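Local atomic coordinates of parvulin 42 (Trypanosoma brucei brucei, PDB entry 6GMP), a protein that probably catalyses the cis-trans isomerisation of peptidyl-prolyl bonds through its parvulin-type PPIase domain, the part present in this chain. Residues N42-I47 with S106-T111. Numbering follows the deposited sequence.
Sequences NLAQAI and SAPVET
P108 packs its ring against A44 and Q45 of helix 37-49 in this parvulin-type PPIase domain. The contact joins that helix to the extended segment 106-108, which runs into the edge strand 109-111 of the antiparallel sheet. It buries 110 Å², and no hydrogen bond crosses it.

The apolar part is A44 against P108. Their CB atoms are 4.1 Å apart, and both side chains start out facing the other segment. V115 of strand 114-120 touches both residues, so helix, segment and sheet meet here. A44 is buried, whereas Q45 lies on the exposed side.

Polar bonds tie segment 106-111 within itself and to strand 114-120. S106 OG donates to A107 O at 2.8 Å, from above the carbonyl plane. S106 and V109 form backbone hydrogen bonds with I118 and H116, and S106 OG also bonds I118 N. E110 forms a salt bridge with R37, at the start of helix 37-49.

Q45 adds a van der Waals contact. CG is anti to the backbone N (chi1 176°), and a bend at chi2 (57°) brings OE1 up to the CG-CD edge of P108. Q45 OE1 lies 3.7 Å from P108 CD and 3.8 Å from P108 CG.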
# COMPACT_ATOMS: atom_id res chain seq x y z
N ASN A 42 6.12 -11.38 0.60
CA ASN A 42 5.46 -12.31 1.49
C ASN A 42 4.71 -11.59 2.60
O ASN A 42 3.62 -12.01 2.97
CB ASN A 42 6.47 -13.28 2.08
CG ASN A 42 6.91 -14.31 1.09
OD1 ASN A 42 6.13 -14.76 0.24
ND2 ASN A 42 8.16 -14.74 1.21
N LEU A 43 5.27 -10.51 3.10
CA LEU A 43 4.62 -9.75 4.14
C LEU A 43 3.34 -9.10 3.62
O LEU A 43 2.28 -9.21 4.24
CB LEU A 43 5.56 -8.69 4.71
CG LEU A 43 4.96 -7.76 5.76
CD1 LEU A 43 4.37 -8.57 6.88
CD2 LEU A 43 6.03 -6.83 6.29
N ALA A 44 3.42 -8.43 2.47
CA ALA A 44 2.24 -7.81 1.87
C ALA A 44 1.15 -8.85 1.63
O ALA A 44 -0.05 -8.59 1.86
CB ALA A 44 2.63 -7.12 0.58
N GLN A 45 1.53 -10.02 1.16
CA GLN A 45 0.57 -11.09 0.94
C GLN A 45 -0.14 -11.48 2.23
O GLN A 45 -1.36 -11.68 2.25
CB GLN A 45 1.27 -12.31 0.33
CG GLN A 45 0.38 -13.53 0.15
CD GLN A 45 -0.84 -13.25 -0.71
OE1 GLN A 45 -0.80 -12.41 -1.62
NE2 GLN A 45 -1.93 -13.96 -0.43
N ALA A 46 0.62 -11.61 3.32
CA ALA A 46 0.03 -12.01 4.59
C ALA A 46 -0.90 -10.94 5.17
O ALA A 46 -1.97 -11.28 5.69
CB ALA A 46 1.11 -12.35 5.59
N ILE A 47 -0.50 -9.67 5.09
CA ILE A 47 -1.30 -8.62 5.72
C ILE A 47 -2.62 -8.45 4.96
O ILE A 47 -3.64 -8.07 5.56
CB ILE A 47 -0.51 -7.32 5.94
CG1 ILE A 47 -0.07 -6.73 4.62
CG2 ILE A 47 0.68 -7.59 6.88
CD1 ILE A 47 0.68 -5.40 4.77
N SER A 106 -6.37 -4.28 -3.69
CA SER A 106 -5.61 -5.02 -4.70
C SER A 106 -4.82 -6.17 -4.09
O SER A 106 -4.60 -6.24 -2.88
CB SER A 106 -4.64 -4.08 -5.40
OG SER A 106 -3.59 -3.69 -4.52
N ALA A 107 -4.37 -7.07 -4.97
CA ALA A 107 -3.30 -7.99 -4.63
C ALA A 107 -2.03 -7.17 -4.50
O ALA A 107 -2.00 -6.01 -4.93
CB ALA A 107 -3.13 -9.02 -5.71
N PRO A 108 -0.98 -7.75 -3.91
CA PRO A 108 0.27 -6.98 -3.83
C PRO A 108 0.76 -6.56 -5.21
O PRO A 108 0.82 -7.37 -6.13
CB PRO A 108 1.24 -7.97 -3.18
CG PRO A 108 0.36 -8.91 -2.39
CD PRO A 108 -0.88 -9.05 -3.23
N VAL A 109 1.08 -5.28 -5.35
CA VAL A 109 1.64 -4.76 -6.60
C VAL A 109 2.92 -4.02 -6.30
O VAL A 109 3.00 -3.22 -5.36
CB VAL A 109 0.66 -3.85 -7.38
CG1 VAL A 109 0.20 -2.68 -6.54
CG2 VAL A 109 1.31 -3.36 -8.66
N GLU A 110 3.92 -4.28 -7.12
CA GLU A 110 5.25 -3.78 -6.86
C GLU A 110 5.59 -2.59 -7.75
O GLU A 110 5.23 -2.55 -8.93
CB GLU A 110 6.25 -4.91 -7.10
CG GLU A 110 7.64 -4.56 -6.70
CD GLU A 110 8.59 -5.69 -7.00
OE1 GLU A 110 8.14 -6.68 -7.62
OE2 GLU A 110 9.76 -5.58 -6.61
N THR A 111 6.28 -1.63 -7.16
CA THR A 111 6.89 -0.54 -7.91
C THR A 111 8.27 -0.27 -7.34
O THR A 111 8.73 -1.00 -6.46
CB THR A 111 6.07 0.74 -7.81
OG1 THR A 111 6.19 1.28 -6.49
CG2 THR A 111 4.60 0.48 -8.13